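PDB 4L8J: putative efflux transporter from Bacteroides eggerthii, which probably serves as the periplasmic adaptor (membrane fusion) subunit of an efflux pump, linking inner-membrane transporter to outer-membrane channel. Local coordinates for residues Leu165-Thr170 and Cys239-Ala244; Asp174-Leu179 and Glu203-Ile208; Lys187-Phe190 and Thr196-Asn199. All coordinates share one frame; numbering follows the deposited sequence.

Contact 1 (Leu165-Thr170 and Cys239-Ala244); sequences LRIKFT and CNIRLA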
loop_
_atom_site.group_PDB
_atom_site.type_symbol
_atom_site.label_atom_id
_atom_site.label_comp_id
_atom_site.label_asym_id
_atom_site.label_seq_id
_atom_site.Cartn_x
_atom_site.Cartn_y
_atom_site.Cartn_z
ATOM N N LEU A 165 -27.324 34.022 -5.505
ATOM C CA LEU A 165 -26.139 34.267 -6.306
ATOM C C LEU A 165 -25.676 32.909 -6.855
ATOM O O LEU A 165 -25.109 32.104 -6.121
ATOM C CB LEU A 165 -25.032 35.003 -5.554
ATOM C CG LEU A 165 -24.064 35.635 -6.544
ATOM C CD1 LEU A 165 -23.980 37.090 -6.366
ATOM C CD2 LEU A 165 -22.767 34.907 -6.629
ATOM N N ARG A 166 -25.980 32.662 -8.124
ATOM C CA ARG A 166 -25.674 31.437 -8.853
ATOM C C ARG A 166 -24.336 31.534 -9.551
ATOM O O ARG A 166 -24.005 32.554 -10.157
ATOM C CB ARG A 166 -26.751 31.119 -9.889
ATOM C CG ARG A 166 -27.971 30.479 -9.334
ATOM C CD ARG A 166 -28.938 30.195 -10.458
ATOM N NE ARG A 166 -30.184 29.650 -9.942
ATOM C CZ ARG A 166 -31.214 30.378 -9.517
ATOM N NH1 ARG A 166 -31.161 31.706 -9.553
ATOM N NH2 ARG A 166 -32.309 29.783 -9.062
ATOM N N ILE A 167 -23.572 30.447 -9.456
ATOM C CA ILE A 167 -22.256 30.292 -10.057
ATOM C C ILE A 167 -22.288 29.022 -10.867
ATOM O O ILE A 167 -22.680 27.969 -10.344
ATOM C CB ILE A 167 -21.152 30.274 -8.970
ATOM C CG1 ILE A 167 -20.977 31.675 -8.344
ATOM C CG2 ILE A 167 -19.804 29.712 -9.516
ATOM C CD1 ILE A 167 -20.458 31.675 -7.021
ATOM N N LYS A 168 -21.866 29.116 -12.138
ATOM C CA LYS A 168 -21.790 27.972 -13.025
ATOM C C LYS A 168 -20.330 27.632 -13.309
ATOM O O LYS A 168 -19.485 28.508 -13.397
ATOM C CB LYS A 168 -22.595 28.225 -14.326
ATOM C CG LYS A 168 -22.437 27.183 -15.471
ATOM C CD LYS A 168 -22.984 25.757 -15.173
ATOM N N PHE A 169 -20.031 26.348 -13.384
ATOM C CA PHE A 169 -18.714 25.825 -13.748
ATOM C C PHE A 169 -18.916 24.452 -14.316
ATOM O O PHE A 169 -20.007 23.893 -14.182
ATOM C CB PHE A 169 -17.718 25.828 -12.577
ATOM C CG PHE A 169 -18.127 24.998 -11.386
ATOM C CD1 PHE A 169 -19.136 25.432 -10.526
ATOM C CD2 PHE A 169 -17.495 23.792 -11.108
ATOM C CE1 PHE A 169 -19.506 24.674 -9.419
ATOM C CE2 PHE A 169 -17.849 23.047 -9.979
ATOM C CZ PHE A 169 -18.870 23.479 -9.158
ATOM N N THR A 170 -17.904 23.926 -15.001
ATOM C CA THR A 170 -17.992 22.599 -15.583
ATOM C C THR A 170 -16.902 21.744 -14.988
ATOM O O THR A 170 -15.743 22.112 -14.929
ATOM C CB THR A 170 -17.959 22.621 -17.130
ATOM O OG1 THR A 170 -19.023 23.426 -17.599
ATOM C CG2 THR A 170 -18.124 21.251 -17.733
ATOM N N CYS A 239 -14.573 33.375 -10.615
ATOM C CA CYS A 239 -14.220 32.938 -9.282
ATOM C C CYS A 239 -13.566 31.593 -9.325
ATOM O O CYS A 239 -13.583 30.910 -10.354
ATOM C CB CYS A 239 -15.475 32.906 -8.412
ATOM S SG CYS A 239 -16.738 31.736 -8.991
ATOM N N ASN A 240 -13.025 31.185 -8.168
ATOM C CA ASN A 240 -12.485 29.857 -7.976
ATOM C C ASN A 240 -13.467 29.088 -7.136
ATOM O O ASN A 240 -14.028 29.639 -6.193
ATOM C CB ASN A 240 -11.088 29.876 -7.322
ATOM C CG ASN A 240 -10.513 28.484 -7.143
ATOM O OD1 ASN A 240 -10.047 27.871 -8.098
ATOM N ND2 ASN A 240 -10.656 27.889 -5.950
ATOM N N ILE A 241 -13.717 27.831 -7.502
ATOM C CA ILE A 241 -14.577 26.919 -6.727
ATOM C C ILE A 241 -13.698 25.817 -6.210
ATOM O O ILE A 241 -13.117 25.062 -6.992
ATOM C CB ILE A 241 -15.811 26.357 -7.470
ATOM C CG1 ILE A 241 -16.644 27.508 -8.087
ATOM C CG2 ILE A 241 -16.683 25.508 -6.519
ATOM C CD1 ILE A 241 -16.353 27.764 -9.495
ATOM N N ARG A 242 -13.614 25.708 -4.896
ATOM C CA ARG A 242 -12.851 24.626 -4.269
ATOM C C ARG A 242 -13.849 23.542 -3.867
ATOM O O ARG A 242 -14.762 23.809 -3.087
ATOM C CB ARG A 242 -12.041 25.171 -3.059
ATOM C CG ARG A 242 -11.561 24.153 -2.000
ATOM C CD ARG A 242 -10.459 23.207 -2.417
ATOM N NE ARG A 242 -9.275 23.851 -3.008
ATOM C CZ ARG A 242 -8.170 24.196 -2.352
ATOM N NH1 ARG A 242 -8.095 24.043 -1.036
ATOM N NH2 ARG A 242 -7.137 24.705 -3.005
ATOM N N LEU A 243 -13.737 22.360 -4.479
ATOM C CA LEU A 243 -14.548 21.183 -4.152
ATOM C C LEU A 243 -13.746 20.310 -3.192
ATOM O O LEU A 243 -12.611 19.989 -3.531
ATOM C CB LEU A 243 -14.912 20.384 -5.437
ATOM C CG LEU A 243 -15.546 18.971 -5.251
ATOM C CD1 LEU A 243 -16.964 19.063 -4.761
ATOM C CD2 LEU A 243 -15.523 18.182 -6.563
ATOM N N ALA A 244 -14.300 19.949 -2.008
ATOM C CA ALA A 244 -13.647 19.056 -1.013
ATOM C C ALA A 244 -14.523 17.843 -0.775
ATOM O O ALA A 244 -15.708 17.971 -0.413
ATOM C CB ALA A 244 -13.377 19.768 0.307
#

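Contact 2 (Asp174-Leu179 and Glu203-Ile208); sequences DYLYLL and EEYLDI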
loop_
_atom_site.group_PDB
_atom_site.type_symbol
_atom_site.label_atom_id
_atom_site.label_comp_id
_atom_site.label_asym_id
_atom_site.label_seq_id
_atom_site.Cartn_x
_atom_site.Cartn_y
_atom_site.Cartn_z
ATOM N N ASP A 174 -14.379 12.749 -15.549
ATOM C CA ASP A 174 -13.674 11.800 -14.683
ATOM C C ASP A 174 -13.802 12.144 -13.195
ATOM O O ASP A 174 -13.479 11.294 -12.368
ATOM C CB ASP A 174 -12.184 11.710 -15.072
ATOM C CG ASP A 174 -11.900 10.826 -16.291
ATOM O OD1 ASP A 174 -12.872 10.305 -16.898
ATOM O OD2 ASP A 174 -10.710 10.677 -16.648
ATOM N N TYR A 175 -14.253 13.368 -12.852
ATOM C CA TYR A 175 -14.414 13.796 -11.470
ATOM C C TYR A 175 -15.867 13.653 -10.984
ATOM O O TYR A 175 -16.205 14.208 -9.951
ATOM C CB TYR A 175 -13.919 15.251 -11.265
ATOM C CG TYR A 175 -12.433 15.488 -11.454
ATOM C CD1 TYR A 175 -11.514 14.451 -11.315
ATOM C CD2 TYR A 175 -11.942 16.757 -11.729
ATOM C CE1 TYR A 175 -10.148 14.657 -11.519
ATOM C CE2 TYR A 175 -10.569 16.984 -11.904
ATOM C CZ TYR A 175 -9.675 15.930 -11.790
ATOM O OH TYR A 175 -8.322 16.130 -11.962
ATOM N N LEU A 176 -16.725 12.909 -11.715
ATOM C CA LEU A 176 -18.093 12.650 -11.290
ATOM C C LEU A 176 -18.140 12.032 -9.875
ATOM O O LEU A 176 -19.016 12.405 -9.092
ATOM C CB LEU A 176 -18.809 11.734 -12.284
ATOM C CG LEU A 176 -20.294 11.403 -11.971
ATOM C CD1 LEU A 176 -21.144 12.686 -11.837
ATOM C CD2 LEU A 176 -20.865 10.447 -13.001
ATOM N N TYR A 177 -17.198 11.110 -9.546
ATOM C CA TYR A 177 -17.142 10.454 -8.221
ATOM C C TYR A 177 -16.936 11.482 -7.099
ATOM O O TYR A 177 -17.456 11.299 -5.997
ATOM C CB TYR A 177 -16.060 9.364 -8.182
ATOM C CG TYR A 177 -14.631 9.862 -8.161
ATOM C CD1 TYR A 177 -14.003 10.290 -9.327
ATOM C CD2 TYR A 177 -13.878 9.823 -6.994
ATOM C CE1 TYR A 177 -12.683 10.738 -9.318
ATOM C CE2 TYR A 177 -12.548 10.248 -6.978
ATOM C CZ TYR A 177 -11.959 10.720 -8.141
ATOM O OH TYR A 177 -10.646 11.147 -8.144
ATOM N N LEU A 178 -16.226 12.591 -7.395
ATOM C CA LEU A 178 -16.012 13.632 -6.396
ATOM C C LEU A 178 -17.298 14.403 -6.161
ATOM O O LEU A 178 -17.560 14.750 -5.019
ATOM C CB LEU A 178 -14.834 14.573 -6.745
ATOM C CG LEU A 178 -13.461 13.866 -6.859
ATOM C CD1 LEU A 178 -12.412 14.775 -7.485
ATOM C CD2 LEU A 178 -12.998 13.307 -5.525
ATOM N N LEU A 179 -18.115 14.639 -7.212
ATOM C CA LEU A 179 -19.404 15.319 -7.058
ATOM C C LEU A 179 -20.426 14.436 -6.336
ATOM O O LEU A 179 -21.283 14.953 -5.632
ATOM C CB LEU A 179 -19.988 15.744 -8.407
ATOM C CG LEU A 179 -19.319 16.939 -9.093
ATOM C CD1 LEU A 179 -19.742 17.015 -10.555
ATOM C CD2 LEU A 179 -19.671 18.254 -8.390
ATOM N N GLU A 203 -26.807 23.498 -6.242
ATOM C CA GLU A 203 -28.158 23.716 -6.697
ATOM C C GLU A 203 -28.550 22.525 -7.559
ATOM O O GLU A 203 -29.620 21.948 -7.371
ATOM C CB GLU A 203 -28.349 25.041 -7.444
ATOM C CG GLU A 203 -29.816 25.188 -7.855
ATOM C CD GLU A 203 -30.253 26.449 -8.570
ATOM O OE1 GLU A 203 -29.649 26.790 -9.611
ATOM O OE2 GLU A 203 -31.261 27.050 -8.131
ATOM N N GLU A 204 -27.666 22.147 -8.503
ATOM C CA GLU A 204 -27.892 21.044 -9.434
ATOM C C GLU A 204 -26.680 20.832 -10.340
ATOM O O GLU A 204 -25.842 21.711 -10.452
ATOM C CB GLU A 204 -29.120 21.318 -10.323
ATOM C CG GLU A 204 -28.916 22.541 -11.210
ATOM C CD GLU A 204 -30.151 23.103 -11.870
ATOM O OE1 GLU A 204 -31.218 23.142 -11.215
ATOM O OE2 GLU A 204 -30.034 23.558 -13.030
ATOM N N TYR A 205 -26.606 19.677 -10.988
ATOM C CA TYR A 205 -25.590 19.417 -12.006
ATOM C C TYR A 205 -26.187 18.492 -13.038
ATOM O O TYR A 205 -27.009 17.638 -12.679
ATOM C CB TYR A 205 -24.235 18.919 -11.461
ATOM C CG TYR A 205 -24.206 17.587 -10.735
ATOM C CD1 TYR A 205 -24.083 16.389 -11.437
ATOM C CD2 TYR A 205 -24.138 17.535 -9.342
ATOM C CE1 TYR A 205 -23.988 15.161 -10.770
ATOM C CE2 TYR A 205 -24.004 16.320 -8.665
ATOM C CZ TYR A 205 -23.950 15.134 -9.382
ATOM O OH TYR A 205 -23.837 13.947 -8.702
ATOM N N LEU A 206 -25.821 18.690 -14.318
ATOM C CA LEU A 206 -26.318 17.846 -15.399
ATOM C C LEU A 206 -25.429 16.600 -15.496
ATOM O O LEU A 206 -24.248 16.712 -15.849
ATOM C CB LEU A 206 -26.364 18.622 -16.730
ATOM C CG LEU A 206 -27.002 17.894 -17.928
ATOM C CD1 LEU A 206 -28.510 17.578 -17.685
ATOM C CD2 LEU A 206 -26.825 18.690 -19.211
ATOM N N ASP A 207 -25.995 15.421 -15.174
ATOM C CA ASP A 207 -25.234 14.174 -15.204
ATOM C C ASP A 207 -25.652 13.238 -16.348
ATOM O O ASP A 207 -26.562 12.424 -16.204
ATOM C CB ASP A 207 -25.323 13.452 -13.834
ATOM C CG ASP A 207 -24.667 12.081 -13.662
ATOM O OD1 ASP A 207 -24.021 11.591 -14.628
ATOM O OD2 ASP A 207 -24.810 11.491 -12.564
ATOM N N ILE A 208 -24.934 13.351 -17.462
ATOM C CA ILE A 208 -24.932 12.486 -18.655
ATOM C C ILE A 208 -23.443 12.263 -18.982
ATOM O O ILE A 208 -22.943 12.790 -19.985
ATOM C CB ILE A 208 -25.741 12.986 -19.901
ATOM C CG1 ILE A 208 -26.985 13.842 -19.555
ATOM C CG2 ILE A 208 -26.084 11.800 -20.817
ATOM C CD1 ILE A 208 -27.331 14.954 -20.609
#

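Contact 3 (Lys187-Phe190 and Thr196-Asn199); sequences KVEF and TVFN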
loop_
_atom_site.group_PDB
_atom_site.type_symbol
_atom_site.label_atom_id
_atom_site.label_comp_id
_atom_site.label_asym_id
_atom_site.label_seq_id
_atom_site.Cartn_x
_atom_site.Cartn_y
_atom_site.Cartn_z
ATOM N N LYS A 187 -16.539 25.776 -1.789
ATOM C CA LYS A 187 -16.110 27.055 -1.222
ATOM C C LYS A 187 -15.703 27.959 -2.375
ATOM O O LYS A 187 -14.923 27.540 -3.236
ATOM C CB LYS A 187 -14.965 26.879 -0.203
ATOM C CG LYS A 187 -15.256 25.919 0.956
ATOM C CD LYS A 187 -15.995 26.566 2.121
ATOM C CE LYS A 187 -16.332 25.567 3.209
ATOM N NZ LYS A 187 -17.598 24.848 2.917
ATOM N N VAL A 188 -16.271 29.172 -2.420
ATOM C CA VAL A 188 -16.025 30.146 -3.485
ATOM C C VAL A 188 -15.147 31.294 -3.036
ATOM O O VAL A 188 -15.390 31.926 -2.011
ATOM C CB VAL A 188 -17.363 30.698 -4.051
ATOM C CG1 VAL A 188 -17.133 31.791 -5.116
ATOM C CG2 VAL A 188 -18.209 29.572 -4.611
ATOM N N GLU A 189 -14.190 31.610 -3.880
ATOM C CA GLU A 189 -13.344 32.776 -3.730
ATOM C C GLU A 189 -13.469 33.600 -5.025
ATOM O O GLU A 189 -13.104 33.099 -6.085
ATOM C CB GLU A 189 -11.891 32.364 -3.421
ATOM C CG GLU A 189 -11.040 33.566 -3.008
ATOM C CD GLU A 189 -9.551 33.308 -2.874
ATOM O OE1 GLU A 189 -9.060 32.278 -3.391
ATOM O OE2 GLU A 189 -8.869 34.155 -2.260
ATOM N N PHE A 190 -14.068 34.818 -4.951
ATOM C CA PHE A 190 -14.230 35.678 -6.134
ATOM C C PHE A 190 -12.906 36.351 -6.479
ATOM O O PHE A 190 -12.192 36.812 -5.570
ATOM C CB PHE A 190 -15.334 36.732 -5.933
ATOM C CG PHE A 190 -16.703 36.138 -5.709
ATOM C CD1 PHE A 190 -17.494 35.751 -6.783
ATOM C CD2 PHE A 190 -17.197 35.951 -4.422
ATOM C CE1 PHE A 190 -18.756 35.200 -6.573
ATOM C CE2 PHE A 190 -18.453 35.380 -4.217
ATOM C CZ PHE A 190 -19.227 35.018 -5.292
ATOM N N THR A 196 -11.121 36.206 0.722
ATOM C CA THR A 196 -12.314 35.850 1.493
ATOM C C THR A 196 -13.039 34.713 0.757
ATOM O O THR A 196 -13.327 34.788 -0.445
ATOM C CB THR A 196 -13.189 37.072 1.857
ATOM O OG1 THR A 196 -14.448 36.623 2.377
ATOM C CG2 THR A 196 -13.401 38.019 0.706
ATOM N N VAL A 197 -13.296 33.648 1.502
ATOM C CA VAL A 197 -13.896 32.423 1.009
ATOM C C VAL A 197 -15.323 32.312 1.534
ATOM O O VAL A 197 -15.570 32.552 2.720
ATOM C CB VAL A 197 -12.977 31.250 1.449
ATOM C CG1 VAL A 197 -13.648 29.897 1.292
ATOM C CG2 VAL A 197 -11.651 31.287 0.700
ATOM N N PHE A 198 -16.266 31.979 0.641
ATOM C CA PHE A 198 -17.666 31.832 0.993
ATOM C C PHE A 198 -18.162 30.412 0.758
ATOM O O PHE A 198 -17.885 29.829 -0.288
ATOM C CB PHE A 198 -18.540 32.810 0.183
ATOM C CG PHE A 198 -18.180 34.262 0.368
ATOM C CD1 PHE A 198 -18.718 35.001 1.418
ATOM C CD2 PHE A 198 -17.330 34.907 -0.532
ATOM C CE1 PHE A 198 -18.396 36.362 1.573
ATOM C CE2 PHE A 198 -16.987 36.245 -0.359
ATOM C CZ PHE A 198 -17.531 36.969 0.684
ATOM N N ASN A 199 -18.948 29.885 1.701
ATOM C CA ASN A 199 -19.576 28.593 1.546
ATOM C C ASN A 199 -20.648 28.697 0.470
ATOM O O ASN A 199 -21.310 29.733 0.313
ATOM C CB ASN A 199 -20.184 28.117 2.882
ATOM C CG ASN A 199 -20.854 26.760 2.788
ATOM O OD1 ASN A 199 -20.193 25.712 2.673
ATOM N ND2 ASN A 199 -22.183 26.761 2.746
HETATM O O HOH W 1 -14.192 36.211 -2.506
#

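Contact 1 (Leu165-Thr170 and Cys239-Ala244)
Ile241 reaches across the inside of a beta-barrel and lays its side chain against both Phe169 and Ile167. Its CD1 sits 3.8 Å from Phe169 CD1, at the root of the ring, while its CG2 lies over the same ring further out, 4.0 Å from Phe169 CZ. The two methyls thus span the ring from its attached end to its far end, with Ile241 CG1 4.1 Å above the ring plane and displaced toward the rim. Toward the other residue, Ile241 and Ile167 run alongside each other, pointing opposite ways, Ile241 CD1 coming to 4.0 Å from Ile167 CG2. That same Ile167 methyl touches the sulfur of Cys239, with 3.7 Å between CG2 and SG. Ile167 CG2 thus touches both Cys239 and Ile241, two residues apart on the facing strand. A chi1 of 60° tucks the Phe169 ring over its own backbone. All four residues are buried, and the packing is apolar throughout.

The alternation of the strands positions these groups: Ile167 and Phe169 point inward, as do Cys239 and Ile241, while Lys168 and Asn240, the residues between them, point away; Asn240 bonds to Asp24, and Arg166, just before Ile167, pairs with Glu203. The axes of the two short segments come no closer than 9.1 Å and are inclined at 73°, a separation bridged by side chains rather than by backbone pairing. Strand 166-171 is hydrogen-bonded between strands 20-29 and 215-221, whereas strand 238-246 lies beside strand 185-190, whose Val188 also packs on Ile167 in the interior of this six-stranded antiparallel barrel.

Contact 2 (Asp174-Leu179 and Glu203-Ile208)
Leu176 and Tyr205 meet because their first torsions send both side chains into the space between helix 176-180 and the end of strand 198-205. In Leu176, CG is anti to the backbone N (chi1 -178°), which carries the two methyls out to the strand; in Tyr205 a chi1 of 63° swings the ring toward the helix. The two side chains cross at about a right angle, with Leu176 CD1 3.9 Å from Tyr205 CE1. One turn along the helix, Leu179 approaches the same side of the phenol ring, at its other CE atom: its CB is 4.1 Å from Tyr205 CE2, and its CD1 lies over a face of the ring. Tyr205 is thus held by two leucines, one near each of its CE atoms.

Beyond the ring, the methyls of Leu176 run up against the carboxylate of Asp207. Leu176 CD2 is 3.7 Å from Asp207 OD1 and Leu176 CD1 is 3.9 Å from Asp207 OD2, again with the side chains crossed nearly at right angles. Asp207 OD2 also forms a salt bridge with Arg180, the residue after this helical segment, while Ile215 of strand 215-221 packs on both Leu176 and Tyr205.

Helix 176-180 lies across one end of the barrel, and this contact packs it against the end of strand 198-205 and the loop that follows. Across the two segments the attraction is dispersive and apolar, with the carboxylate only skirting methyl groups. Directionality comes instead from the Asp207-Arg180 pair alongside, which would help to offset the cost of placing a charge next to leucine and probably favours the ionised form of Asp207.

Contact 3 (Lys187-Phe190 and Thr196-Asn199)
Phe190 and Phe198 meet with their side chains crossed at about a right angle. Phe198 CD2 comes to the edge of the Phe190 ring, near its plane, and lies 3.9 Å from Phe190 CE2. One face of the Phe190 ring is taken by a residue of its own strand, Val188, whose CG1 stands 3.8 Å above the plane and over the centre. The Phe198 ring has further partners in Phe226 and Tyr231, both in edge-to-face arrangements.

Behind the rings, Val188 and Phe198 form an antiparallel hydrogen-bonded pair. Val188 N donates to Phe198 O at 2.8 Å in a nearly straight bond (175° at the hydrogen), and Phe198 N returns the bond to Val188 O over the same distance. Lys187 and Asn199 follow as a non-hydrogen-bonded pair. This is the turn end of the beta hairpin formed by strands 185-190 and 198-205, two neighbours in the six-stranded antiparallel barrel; Val188 and Phe198 lie on one face of it, Lys187 and Asn199 on the other. Toward the turn the strands part, and a water takes over the pairing: it accepts from Phe190 N and donates to Thr196 O, the latter at 2.6 Å.

On the Lys187 face, in one of the two conformers of that lysine, the chain bends at chi2 and chi4 and Lys187 NZ donates to Asn199 OD1 at 2.7 Å, in the carbonyl plane and on a lone pair; the bond is doubtful for the other conformer. Asn199 ND2 donates to Asp222 O, which supports the amide orientation; the lysine conformer described agrees with it. Val197 CG1 rests on Lys187 CB at 3.6 Å, the two side chains crossing at about a right angle. At the turn, Glu189 CG passes Thr196 O while Glu189 OE2 accepts from Gly195 N.

How the contacts relate
After barrel strand 20-29 and the long helices, the chain forms strand 166-171, then helix 176-180, then the hairpin of strands 185-190 and 198-205, and returns much later as strand 238-246. Contact 3 closes the shortest loop, the hairpin turn; it falls within the span of contact 2, which brings the end of the hairpin back to the helix, and contact 1 encloses both, so none cross. Contacts 1 and 3 use the adjacent strands 238-246 and 185-190, with Asn240 N and Arg242 N bonded to the backbone of Glu189 and Lys187. Contacts 1 and 2 touch through the Arg166-Glu203 salt bridge and through Leu243 packing on Leu178. Together they tie barrel interior, hairpin and helix into one unit.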